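Local coordinates for protein probable hydrolase (Pseudomonas aeruginosa, PDB 3OM8) that probably hydrolyses ester or lactone bonds as an alpha/beta hydrolase, with 3-oxoadipate enol-lactone as a possible but unproven substrate, at residues Ala202-Ile207 / Glu228-Ser233; Thr241-His246 / Val250-Ala255. All coordinates share one frame; numbering follows the deposited sequence.

Interaction 1: Ala202-Ile207 / Glu228-Ser233; sequences AQLARI and ELIAAS
The C-terminal part of helix 224-233 in this alpha/beta hydrolase fold is met by the turn that leads into strand 211-216, through Leu204 and Ala205 on one side and Ile230 and Ser233 on the other. Leu204 does most of the work. With CG anti to its carbonyl carbon (chi1 -62°), the side chain reaches across to the helix, where its CD1 rests against the backbone at Ile230 CA, 3.8 Å away, and against Ile230 CG1 at 3.9 Å. Leu204 CB meets Ser233 CB at 3.8 Å; one leucine thus touches both helix residues, and an apolar chain suits this buried place. In the fold, this is a join between a helix packed on the central sheet and the loop that comes out of helix 185-196; Gln108 of helix 102-113 touches both Leu204 and Ile230, and Ile230 also lies on Val213 of the sheet. Ser233 is small enough to let the loop come near. Its CB points toward the loop, while chi1 (-65°) swings OG back to donate to Leu229 O at 2.6 Å, tilted 21° from the carbonyl plane, which satisfies the hydroxyl within its own helix. No conventional hydrogen bond crosses between 202-207 and 228-233. Ala205, exposed, has no side chain beyond CB to hold its backbone off the helix, and its CA sends a C-H toward Ser233 O (3.6 Å between CA and O).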
ATOM      1  N   ALA B 202     -17.374  -4.715  11.149  1.00 63.12           N
ATOM      2  CA  ALA B 202     -18.621  -4.943  10.426  1.00 61.33           C
ATOM      3  C   ALA B 202     -19.385  -3.653  10.109  1.00 62.58           C
ATOM      4  O   ALA B 202     -20.378  -3.674   9.377  1.00 65.47           O
ATOM      5  CB  ALA B 202     -19.511  -5.906  11.213  1.00 58.20           C
ATOM      6  N   GLN B 203     -18.919  -2.536  10.656  1.00 55.48           N
ATOM      7  CA  GLN B 203     -19.620  -1.268  10.524  1.00 50.47           C
ATOM      8  C   GLN B 203     -18.945  -0.334   9.528  1.00 56.91           C
ATOM      9  O   GLN B 203     -19.562   0.623   9.055  1.00 60.12           O
ATOM     10  CB  GLN B 203     -19.695  -0.564  11.878  1.00 57.13           C
ATOM     11  CG  GLN B 203     -20.421  -1.353  12.966  1.00 60.23           C
ATOM     12  CD  GLN B 203     -20.224  -0.754  14.344  1.00 65.20           C
ATOM     13  OE1 GLN B 203     -19.634  -1.379  15.225  1.00 67.50           O
ATOM     14  NE2 GLN B 203     -20.715   0.466  14.538  1.00 64.42           N
ATOM     15  N   LEU B 204     -17.680  -0.601   9.217  1.00 49.89           N
ATOM     16  CA  LEU B 204     -16.918   0.287   8.346  1.00 50.04           C
ATOM     17  C   LEU B 204     -17.633   0.578   7.018  1.00 56.53           C
ATOM     18  O   LEU B 204     -17.633   1.717   6.545  1.00 54.68           O
ATOM     19  CB  LEU B 204     -15.527  -0.285   8.082  1.00 51.09           C
ATOM     20  CG  LEU B 204     -14.639  -0.445   9.313  1.00 50.71           C
ATOM     21  CD1 LEU B 204     -13.253  -0.883   8.890  1.00 43.27           C
ATOM     22  CD2 LEU B 204     -14.591   0.857  10.110  1.00 46.22           C
ATOM     23  N   ALA B 205     -18.256  -0.444   6.436  1.00 61.46           N
ATOM     24  CA  ALA B 205     -18.920  -0.303   5.134  1.00 67.54           C
ATOM     25  C   ALA B 205     -19.934   0.844   5.096  1.00 66.60           C
ATOM     26  O   ALA B 205     -20.363   1.257   4.026  1.00 59.85           O
ATOM     27  CB  ALA B 205     -19.584  -1.616   4.721  1.00 62.83           C
ATOM     28  N   ARG B 206     -20.306   1.362   6.262  1.00 66.14           N
ATOM     29  CA  ARG B 206     -21.299   2.432   6.343  1.00 70.79           C
ATOM     30  C   ARG B 206     -20.682   3.810   6.168  1.00 67.84           C
ATOM     31  O   ARG B 206     -21.375   4.759   5.822  1.00 69.65           O
ATOM     32  CB  ARG B 206     -22.040   2.384   7.683  1.00 73.91           C
ATOM     33  CG  ARG B 206     -22.848   1.119   7.919  1.00 81.28           C
ATOM     34  CD  ARG B 206     -23.284   1.011   9.376  1.00 91.84           C
ATOM     35  NE  ARG B 206     -23.842  -0.307   9.668  1.00104.07           N
ATOM     36  CZ  ARG B 206     -24.000  -0.804  10.892  1.00112.22           C
ATOM     37  NH1 ARG B 206     -24.517  -2.017  11.055  1.00111.62           N
ATOM     38  NH2 ARG B 206     -23.638  -0.093  11.954  1.00115.40           N
ATOM     39  N   ILE B 207     -19.386   3.925   6.429  1.00 61.98           N
ATOM     40  CA  ILE B 207     -18.710   5.213   6.350  1.00 56.97           C
ATOM     41  C   ILE B 207     -18.769   5.797   4.932  1.00 59.86           C
ATOM     42  O   ILE B 207     -18.480   5.110   3.951  1.00 59.54           O
ATOM     43  CB  ILE B 207     -17.255   5.098   6.819  1.00 51.83           C
ATOM     44  CG1 ILE B 207     -17.220   4.847   8.325  1.00 52.77           C
ATOM     45  CG2 ILE B 207     -16.463   6.353   6.457  1.00 47.20           C
ATOM     46  CD1 ILE B 207     -15.859   4.525   8.871  1.00 51.27           C
ATOM     47  N   GLU B 228      -5.091  -2.075   6.165  1.00 44.22           N
ATOM     48  CA  GLU B 228      -5.510  -2.557   4.844  1.00 52.77           C
ATOM     49  C   GLU B 228      -6.965  -2.979   4.910  1.00 55.92           C
ATOM     50  O   GLU B 228      -7.725  -2.729   3.982  1.00 55.90           O
ATOM     51  CB  GLU B 228      -4.656  -3.730   4.364  1.00 45.71           C
ATOM     52  CG  GLU B 228      -3.196  -3.383   4.182  1.00 55.20           C
ATOM     53  CD  GLU B 228      -2.328  -4.604   3.953  1.00 66.18           C
ATOM     54  OE1 GLU B 228      -1.103  -4.435   3.765  1.00 71.42           O
ATOM     55  OE2 GLU B 228      -2.865  -5.732   3.961  1.00 68.15           O
ATOM     56  N   LEU B 229      -7.348  -3.613   6.019  1.00 52.61           N
ATOM     57  CA  LEU B 229      -8.721  -4.065   6.186  1.00 54.49           C
ATOM     58  C   LEU B 229      -9.664  -2.872   6.219  1.00 56.85           C
ATOM     59  O   LEU B 229     -10.772  -2.939   5.703  1.00 54.86           O
ATOM     60  CB  LEU B 229      -8.879  -4.889   7.464  1.00 52.07           C
ATOM     61  CG  LEU B 229     -10.321  -5.293   7.795  1.00 51.65           C
ATOM     62  CD1 LEU B 229     -10.884  -6.150   6.661  1.00 49.94           C
ATOM     63  CD2 LEU B 229     -10.433  -6.028   9.148  1.00 40.81           C
ATOM     64  N   ILE B 230      -9.221  -1.781   6.838  1.00 54.42           N
ATOM     65  CA  ILE B 230     -10.008  -0.556   6.873  1.00 49.77           C
ATOM     66  C   ILE B 230     -10.170   0.056   5.478  1.00 53.87           C
ATOM     67  O   ILE B 230     -11.288   0.351   5.056  1.00 52.22           O
ATOM     68  CB  ILE B 230      -9.389   0.494   7.801  1.00 48.39           C
ATOM     69  CG1 ILE B 230      -9.496   0.048   9.268  1.00 48.48           C
ATOM     70  CG2 ILE B 230     -10.082   1.830   7.610  1.00 48.20           C
ATOM     71  CD1 ILE B 230      -8.754   0.943  10.228  1.00 45.75           C
ATOM     72  N   ALA B 231      -9.053   0.259   4.776  1.00 53.56           N
ATOM     73  CA  ALA B 231      -9.083   0.826   3.431  1.00 50.74           C
ATOM     74  C   ALA B 231      -9.975  -0.020   2.533  1.00 57.53           C
ATOM     75  O   ALA B 231     -10.807   0.511   1.805  1.00 60.56           O
ATOM     76  CB  ALA B 231      -7.665   0.938   2.838  1.00 44.47           C
ATOM     77  N   ALA B 232      -9.809  -1.337   2.614  1.00 56.08           N
ATOM     78  CA  ALA B 232     -10.572  -2.278   1.796  1.00 57.67           C
ATOM     79  C   ALA B 232     -12.068  -2.266   2.105  1.00 58.93           C
ATOM     80  O   ALA B 232     -12.880  -2.727   1.303  1.00 66.57           O
ATOM     81  CB  ALA B 232     -10.022  -3.684   1.966  1.00 55.56           C
ATOM     82  N   SER B 233     -12.434  -1.728   3.257  1.00 49.58           N
ATOM     83  CA  SER B 233     -13.811  -1.826   3.727  1.00 57.55           C
ATOM     84  C   SER B 233     -14.615  -0.557   3.467  1.00 57.71           C
ATOM     85  O   SER B 233     -15.835  -0.603   3.355  1.00 59.94           O
ATOM     86  CB  SER B 233     -13.844  -2.165   5.226  1.00 57.11           C
ATOM     87  OG  SER B 233     -13.296  -3.447   5.481  1.00 57.55           O
TER

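Interaction 2: Thr241-His246 / Val250-Ala255; sequences TLPAVH and VEFPQA
Glu251, at the end of helix 248-251, extends its carboxylate to the backbone of Val245. With the chain stretched out beyond CG (chi2 -179°), OE1 accepts from Val245 N at 2.9 Å, on its syn side and 16° out of the carboxylate plane; the N-H...O angle is a nearly straight 166°. The same OE1 takes a hydrogen from a water at 2.8 Å, and that water in turn accepts from His246 N. A long acidic side chain suits this place, since one oxygen serves two successive peptide N-H groups, one of them through the water. The loop so held probably carries the catalytic histidine of the alpha/beta hydrolase fold: the His246 ring hydrogen-bonds through ND1 to Asp219 and, weakly, through NE2 to Ser101, consistent with a Ser-His-Asp triad. Phe252 comes next, between helices 248-251 and 253-264, its ring lying along the inverse gamma turn centred on Pro243. Pro243 CD stands over one ring face, offset toward the rim, while Pro243 CG comes within 3.6 Å of Phe252 CZ; Ala244 lies at the ring edge, with its CB 3.8 Å from Phe252 CE2. A broad flat ring can thus cover the turn where strand 238-242 ends. Farther on, the Ala255 methyl lets helix 253-264 approach closely, CB lying 3.8 Å from Leu242 CD2; Leu242 also packs on Leu242 of the second subunit, and Pro243 on its Ala255.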
ATOM      1  N   THR B 241       1.197   3.079   2.451  1.00 53.10           N
ATOM      2  CA  THR B 241       1.961   2.252   3.373  1.00 54.04           C
ATOM      3  C   THR B 241       3.410   2.700   3.441  1.00 55.74           C
ATOM      4  O   THR B 241       4.116   2.684   2.440  1.00 56.08           O
ATOM      5  CB  THR B 241       1.910   0.781   2.965  1.00 57.61           C
ATOM      6  OG1 THR B 241       0.557   0.323   3.020  1.00 66.72           O
ATOM      7  CG2 THR B 241       2.759  -0.064   3.905  1.00 55.09           C
ATOM      8  N   LEU B 242       3.855   3.102   4.625  1.00 52.48           N
ATOM      9  CA  LEU B 242       5.233   3.547   4.800  1.00 48.48           C
ATOM     10  C   LEU B 242       6.062   2.453   5.453  1.00 51.98           C
ATOM     11  O   LEU B 242       5.522   1.600   6.150  1.00 55.41           O
ATOM     12  CB  LEU B 242       5.272   4.826   5.630  1.00 47.56           C
ATOM     13  CG  LEU B 242       4.400   5.947   5.068  1.00 47.52           C
ATOM     14  CD1 LEU B 242       4.339   7.135   6.006  1.00 47.17           C
ATOM     15  CD2 LEU B 242       4.900   6.369   3.675  1.00 45.56           C
ATOM     16  N   PRO B 243       7.383   2.454   5.213  1.00 51.16           N
ATOM     17  CA  PRO B 243       8.222   1.435   5.850  1.00 49.34           C
ATOM     18  C   PRO B 243       8.477   1.797   7.316  1.00 49.59           C
ATOM     19  O   PRO B 243       9.625   1.802   7.764  1.00 47.20           O
ATOM     20  CB  PRO B 243       9.520   1.513   5.046  1.00 45.90           C
ATOM     21  CG  PRO B 243       9.605   2.949   4.642  1.00 47.72           C
ATOM     22  CD  PRO B 243       8.177   3.396   4.401  1.00 50.40           C
ATOM     23  N   ALA B 244       7.403   2.109   8.037  1.00 50.08           N
ATOM     24  CA  ALA B 244       7.491   2.536   9.432  1.00 51.73           C
ATOM     25  C   ALA B 244       7.018   1.462  10.397  1.00 54.89           C
ATOM     26  O   ALA B 244       6.419   0.458   9.997  1.00 52.69           O
ATOM     27  CB  ALA B 244       6.676   3.801   9.652  1.00 47.08           C
ATOM     28  N   VAL B 245       7.287   1.706  11.678  1.00 58.72           N
ATOM     29  CA  VAL B 245       6.753   0.899  12.772  1.00 53.80           C
ATOM     30  C   VAL B 245       5.391   1.440  13.221  1.00 59.00           C
ATOM     31  O   VAL B 245       4.377   1.061  12.653  1.00 71.78           O
ATOM     32  CB  VAL B 245       7.737   0.809  13.940  1.00 47.51           C
ATOM     33  CG1 VAL B 245       7.207  -0.144  15.004  1.00 47.71           C
ATOM     34  CG2 VAL B 245       9.102   0.341  13.433  1.00 41.77           C
ATOM     35  N   HIS B 246       5.341   2.332  14.207  1.00 55.95           N
ATOM     36  CA  HIS B 246       4.023   2.781  14.683  1.00 56.54           C
ATOM     37  C   HIS B 246       3.742   4.289  14.645  1.00 57.00           C
ATOM     38  O   HIS B 246       2.607   4.700  14.411  1.00 61.56           O
ATOM     39  CB  HIS B 246       3.692   2.211  16.071  1.00 54.95           C
ATOM     40  CG  HIS B 246       2.302   2.526  16.536  1.00 53.23           C
ATOM     41  ND1 HIS B 246       1.178   2.052  15.896  1.00 49.68           N
ATOM     42  CD2 HIS B 246       1.856   3.262  17.584  1.00 56.30           C
ATOM     43  CE1 HIS B 246       0.098   2.490  16.520  1.00 51.28           C
ATOM     44  NE2 HIS B 246       0.483   3.224  17.550  1.00 55.24           N
ATOM     45  N   VAL B 250       6.570  10.421  12.849  1.00 45.86           N
ATOM     46  CA  VAL B 250       7.874  10.659  13.460  1.00 43.60           C
ATOM     47  C   VAL B 250       9.005  10.133  12.562  1.00 48.68           C
ATOM     48  O   VAL B 250      10.026  10.797  12.355  1.00 49.55           O
ATOM     49  CB  VAL B 250       7.945  10.005  14.868  1.00 49.04           C
ATOM     50  CG1 VAL B 250       9.352  10.111  15.467  1.00 46.25           C
ATOM     51  CG2 VAL B 250       6.900  10.630  15.784  1.00 38.91           C
ATOM     52  N   GLU B 251       8.812   8.937  12.024  1.00 46.36           N
ATOM     53  CA  GLU B 251       9.847   8.294  11.234  1.00 49.20           C
ATOM     54  C   GLU B 251       9.992   8.899   9.829  1.00 53.07           C
ATOM     55  O   GLU B 251      11.098   9.029   9.321  1.00 48.45           O
ATOM     56  CB  GLU B 251       9.544   6.810  11.103  1.00 56.24           C
ATOM     57  CG  GLU B 251      10.017   5.953  12.253  1.00 60.11           C
ATOM     58  CD  GLU B 251       9.684   4.505  12.013  1.00 60.57           C
ATOM     59  OE1 GLU B 251       8.664   4.062  12.572  1.00 57.39           O
ATOM     60  OE2 GLU B 251      10.418   3.827  11.244  1.00 59.19           O
ATOM     61  N   PHE B 252       8.874   9.254   9.207  1.00 49.16           N
ATOM     62  CA  PHE B 252       8.889   9.763   7.837  1.00 46.46           C
ATOM     63  C   PHE B 252       7.962  10.951   7.717  1.00 45.92           C
ATOM     64  O   PHE B 252       6.887  10.838   7.143  1.00 51.79           O
ATOM     65  CB  PHE B 252       8.454   8.657   6.891  1.00 41.37           C
ATOM     66  CG  PHE B 252       9.323   7.440   6.974  1.00 46.74           C
ATOM     67  CD1 PHE B 252      10.566   7.422   6.359  1.00 41.74           C
ATOM     68  CD2 PHE B 252       8.917   6.328   7.692  1.00 47.73           C
ATOM     69  CE1 PHE B 252      11.379   6.314   6.451  1.00 44.21           C
ATOM     70  CE2 PHE B 252       9.726   5.213   7.776  1.00 45.30           C
ATOM     71  CZ  PHE B 252      10.958   5.209   7.162  1.00 41.96           C
ATOM     72  N   PRO B 253       8.369  12.092   8.288  1.00 43.51           N
ATOM     73  CA  PRO B 253       7.498  13.271   8.317  1.00 42.92           C
ATOM     74  C   PRO B 253       7.171  13.807   6.909  1.00 48.78           C
ATOM     75  O   PRO B 253       6.033  14.235   6.691  1.00 49.68           O
ATOM     76  CB  PRO B 253       8.307  14.287   9.132  1.00 44.56           C
ATOM     77  CG  PRO B 253       9.753  13.820   9.017  1.00 44.06           C
ATOM     78  CD  PRO B 253       9.666  12.330   8.950  1.00 43.43           C
ATOM     79  N   GLN B 254       8.125  13.775   5.973  1.00 52.29           N
ATOM     80  CA  GLN B 254       7.860  14.301   4.625  1.00 48.91           C
ATOM     81  C   GLN B 254       6.799  13.467   3.900  1.00 46.55           C
ATOM     82  O   GLN B 254       5.807  14.008   3.410  1.00 47.16           O
ATOM     83  CB  GLN B 254       9.134  14.433   3.775  1.00 52.60           C
ATOM     84  CG  GLN B 254       8.963  15.432   2.625  1.00 68.06           C
ATOM     85  CD  GLN B 254      10.110  15.435   1.596  1.00 78.76           C
ATOM     86  OE1 GLN B 254      10.347  14.445   0.896  1.00 75.98           O
ATOM     87  NE2 GLN B 254      10.800  16.569   1.487  1.00 79.04           N
ATOM     88  N   ALA B 255       6.992  12.152   3.847  1.00 41.25           N
ATOM     89  CA  ALA B 255       6.002  11.279   3.216  1.00 43.98           C
ATOM     90  C   ALA B 255       4.644  11.400   3.896  1.00 45.12           C
ATOM     91  O   ALA B 255       3.603  11.379   3.237  1.00 48.28           O
ATOM     92  CB  ALA B 255       6.475   9.830   3.224  1.00 44.37           C
TER
HETATM   93  O   HOH W   1       7.402   4.565  15.025  1.00 58.64           O

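Following the chain from the N terminus, helix 185-196 runs into the loop bearing 202-207, strand 211-216 takes its place in the sheet between 118-124 and 238-242, and helix 224-233 returns to that loop, closing interaction 1 around 20 intervening residues. Strand 238-242, at the sheet edge within this chain, follows, and its outgoing turn meets 250-255 after only three more residues, giving the tight loop of interaction 2. The two contacts lie in series, neither enclosing nor crossing the other, with centres about 23 Å apart. Interaction 1 ties a helix to the loop entering strand 211-216; interaction 2 ties the last strand to the C-terminal helices, beside the probable active site.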